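Local coordinates for protein ATPase BagA (Mycobacterium tuberculosis H37Rv, PDB 6BS3) that hydrolyses ATP as one of the two subunits of the BagAB complex, whose ATPase activity is needed for resistance to nitric oxide and high glycerol, at residues S19-R22 with L23-V26; S331-L334 with A335-V339. All blocks are in the same frame, centred on the assembly; numbering follows the deposited sequence.

Interaction 1: residues S19-R22 with L23-V26; sequences SGVR and LHLV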
# COMPACT_ATOMS: atom_id res chain seq x y z
N SER A 19 9.61 -26.63 -7.97
CA SER A 19 10.21 -27.36 -6.84
C SER A 19 11.74 -27.36 -6.96
O SER A 19 12.43 -27.55 -5.96
CB SER A 19 9.70 -28.80 -6.79
OG SER A 19 8.29 -28.84 -6.68
N GLY A 20 12.24 -27.13 -8.17
CA GLY A 20 13.68 -27.04 -8.44
C GLY A 20 14.24 -25.65 -8.22
O GLY A 20 15.46 -25.48 -8.16
N VAL A 21 13.34 -24.63 -8.11
CA VAL A 21 13.68 -23.21 -7.87
C VAL A 21 14.33 -23.05 -6.47
O VAL A 21 13.79 -23.54 -5.47
CB VAL A 21 12.43 -22.29 -8.04
CG1 VAL A 21 12.69 -20.88 -7.52
CG2 VAL A 21 11.97 -22.23 -9.49
N ARG A 22 15.48 -22.34 -6.42
CA ARG A 22 16.24 -22.03 -5.21
C ARG A 22 15.93 -20.61 -4.72
O ARG A 22 16.10 -20.33 -3.53
CB ARG A 22 17.75 -22.12 -5.47
CG ARG A 22 18.27 -23.47 -6.01
CD ARG A 22 18.79 -24.51 -5.00
NE ARG A 22 19.22 -23.99 -3.69
CZ ARG A 22 20.28 -23.20 -3.51
NH1 ARG A 22 21.01 -22.82 -4.55
NH2 ARG A 22 20.57 -22.76 -2.30
N LEU A 23 15.55 -19.70 -5.64
CA LEU A 23 15.26 -18.30 -5.30
C LEU A 23 13.83 -17.92 -5.64
O LEU A 23 13.50 -17.81 -6.81
CB LEU A 23 16.27 -17.32 -5.96
CG LEU A 23 15.96 -15.81 -5.83
CD1 LEU A 23 15.98 -15.36 -4.37
CD2 LEU A 23 16.89 -14.98 -6.72
N HIS A 24 13.02 -17.68 -4.60
CA HIS A 24 11.61 -17.29 -4.77
C HIS A 24 11.43 -15.83 -4.43
O HIS A 24 11.74 -15.42 -3.32
CB HIS A 24 10.66 -18.14 -3.90
CG HIS A 24 10.69 -19.60 -4.25
ND1 HIS A 24 9.79 -20.14 -5.15
CD2 HIS A 24 11.50 -20.58 -3.80
CE1 HIS A 24 10.09 -21.43 -5.23
NE2 HIS A 24 11.12 -21.73 -4.44
N LEU A 25 10.94 -15.04 -5.40
CA LEU A 25 10.72 -13.62 -5.14
C LEU A 25 9.23 -13.38 -5.04
O LEU A 25 8.49 -13.75 -5.96
CB LEU A 25 11.38 -12.75 -6.24
CG LEU A 25 12.90 -12.85 -6.39
CD1 LEU A 25 13.31 -12.63 -7.85
CD2 LEU A 25 13.60 -11.78 -5.56
N VAL A 26 8.77 -12.83 -3.92
CA VAL A 26 7.35 -12.59 -3.65
C VAL A 26 7.03 -11.11 -3.77
O VAL A 26 7.42 -10.29 -2.92
CB VAL A 26 6.85 -13.22 -2.30
CG1 VAL A 26 5.34 -13.04 -2.13
CG2 VAL A 26 7.23 -14.70 -2.20
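V21 meets H24, three residues further on, where the loop S19-R22 runs into the strand that begins at L23. The valine is the residue of the loop that turns inward. Its CG1, anti to the backbone N (chi1 168°), sits over one face of the imidazole in a CH-pi contact, 3.6 Å from V21 CG1 to the ring centroid and displaced toward the rim, close to H24 CE1. The same methyl also touches L23 O (3.3 Å). A branched valine suits this buried position because it can lay one methyl on the ring face while it also rests on A205.

R22 turns the other way. Its aliphatic part leads outward, and its guanidinium hydrogen-bonds the carbonyls of V145 and Y156, while its backbone pairs with I159 and Q203, joining the loop end to the sheet.

The histidine ring reaches back to the loop: H24 NE2 gives V21 O a weak hydrogen bond of 3.4 Å, bent to 127° at the hydrogen. H24 ND1, the other ring nitrogen, is hydrogen-bonded to H207 NE2, and the two imidazoles lie nearly parallel. L41 and L45 of helix 34-46 also touch H24. Both nitrogens of this buried imidazole thus have polar partners, H207 the stronger and V21 O only a weak one; together with the methyl over one face they probably hold the ring in place.

Interaction 2: residues S331-L334 with A335-V339; sequences SESL and AQQGV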
# COMPACT_ATOMS: atom_id res chain seq x y z
N SER A 331 0.35 -21.82 5.27
CA SER A 331 1.39 -22.75 4.81
C SER A 331 0.73 -24.10 4.43
O SER A 331 0.99 -24.63 3.35
CB SER A 331 2.44 -22.96 5.90
OG SER A 331 3.40 -23.93 5.52
N GLU A 332 -0.16 -24.59 5.32
CA GLU A 332 -0.96 -25.79 5.11
C GLU A 332 -1.84 -25.64 3.84
O GLU A 332 -1.88 -26.55 3.02
CB GLU A 332 -1.80 -26.11 6.36
CG GLU A 332 -2.61 -27.39 6.24
CD GLU A 332 -1.82 -28.68 6.35
OE1 GLU A 332 -1.25 -29.12 5.32
OE2 GLU A 332 -1.78 -29.27 7.46
N SER A 333 -2.48 -24.46 3.64
CA SER A 333 -3.28 -24.19 2.44
C SER A 333 -2.41 -24.26 1.16
O SER A 333 -2.82 -24.89 0.20
CB SER A 333 -3.99 -22.84 2.54
OG SER A 333 -4.57 -22.50 1.30
N LEU A 334 -1.20 -23.68 1.19
CA LEU A 334 -0.22 -23.77 0.10
C LEU A 334 0.20 -25.21 -0.17
O LEU A 334 0.23 -25.61 -1.33
CB LEU A 334 1.02 -22.92 0.38
CG LEU A 334 0.83 -21.39 0.29
CD1 LEU A 334 2.08 -20.68 0.75
CD2 LEU A 334 0.41 -20.94 -1.16
N ALA A 335 0.51 -26.00 0.90
CA ALA A 335 0.92 -27.41 0.79
C ALA A 335 -0.15 -28.28 0.08
O ALA A 335 0.18 -29.07 -0.80
CB ALA A 335 1.26 -27.99 2.17
N GLN A 336 -1.43 -28.08 0.42
CA GLN A 336 -2.59 -28.80 -0.15
C GLN A 336 -2.80 -28.54 -1.65
O GLN A 336 -3.44 -29.34 -2.36
CB GLN A 336 -3.86 -28.46 0.64
CG GLN A 336 -3.80 -28.97 2.09
CD GLN A 336 -4.99 -28.57 2.93
OE1 GLN A 336 -5.83 -27.75 2.54
NE2 GLN A 336 -5.07 -29.13 4.12
N GLN A 337 -2.25 -27.42 -2.14
CA GLN A 337 -2.31 -26.98 -3.52
C GLN A 337 -1.10 -27.47 -4.32
O GLN A 337 -1.01 -27.19 -5.51
CB GLN A 337 -2.46 -25.44 -3.59
CG GLN A 337 -3.84 -24.96 -3.15
CD GLN A 337 -3.90 -23.46 -3.07
OE1 GLN A 337 -4.13 -22.79 -4.05
NE2 GLN A 337 -3.67 -22.90 -1.89
N GLY A 338 -0.22 -28.23 -3.67
CA GLY A 338 0.97 -28.80 -4.29
C GLY A 338 2.26 -28.02 -4.13
O GLY A 338 3.27 -28.38 -4.74
N VAL A 339 2.27 -26.97 -3.29
CA VAL A 339 3.50 -26.21 -3.08
C VAL A 339 4.47 -27.08 -2.27
O VAL A 339 4.09 -27.58 -1.20
CB VAL A 339 3.27 -24.81 -2.46
CG1 VAL A 339 4.59 -24.08 -2.26
CG2 VAL A 339 2.31 -23.98 -3.31
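L334 and A335 lie in the last turn of helix 324-336, and the residues that follow fold back onto it. The carbonyl of L334 takes two bonds, from V339 N at 3.1 Å and from Q337 N at 3.2 Å, and the two donors arrive from opposite faces of its plane. The N-H of Q337 is the more bent of the two (140°), and its nitrogen stands above the carbonyl plane, not on a lone pair. The side chain of L334 runs alongside that of V339, pointing the same way, with L334 CB 4.1 Å from V339 CG2. Leucine and valine suit this side because both rest against T44 of helix 34-46, and L334 also reaches L315.

A335 continues the regular pattern, its N bonded to S331 O at 2.8 Å. A335 CB lies against the carbonyl oxygens of S331 and E332, where a short side chain fits on the helix surface.

One turn apart, E332 and Q336 are joined by Q336 N to E332 O (3.1 Å). Their side chains cross, E332 CG 3.7 Å from Q336 NE2, with carboxylate and amide planes 23° apart; long polar chains suit this exposed face.

S333 enters through Q337, whose NE2 reaches S333 O at 3.0 Å along a nearly straight N-H line, though from high above the carbonyl plane. With CG beside its backbone N (chi1 -72°) and the chain extended beyond, the glutamine carries its amide back along the helix, while Q337 OE1 accepts from E314 N of strand 312-316.

G338, at positive phi and with no side chain to press on the preceding carbonyl, returns its N to A335 O at 3.0 Å. Together with the V339 to L334 bond, this is a Schellman motif, a common C-terminal cap of alpha-helices.

Overall arrangement
Interaction 1 comes first along the chain, at the entry to strand 23-28, and interaction 2 comes near its end, where helix 324-336 stops. Their centres lie 15 Å apart, and the nearest atoms, about 5 Å apart, do not touch. Helix 34-46 joins them: H24 packs on L41 and L45 of that helix, and S331, L334 and V339 pack on L41, L43 and T44. The strand of interaction 1 lies inside the mixed sheet, whereas the helix of interaction 2 borders the outermost strand, 312-316, whose P316 binds ATP. Strand 23-28 runs into the P-loop, so interaction 1 opens the strand-loop-helix unit whose helix begins with the ATP-binding K34, S35 and T36.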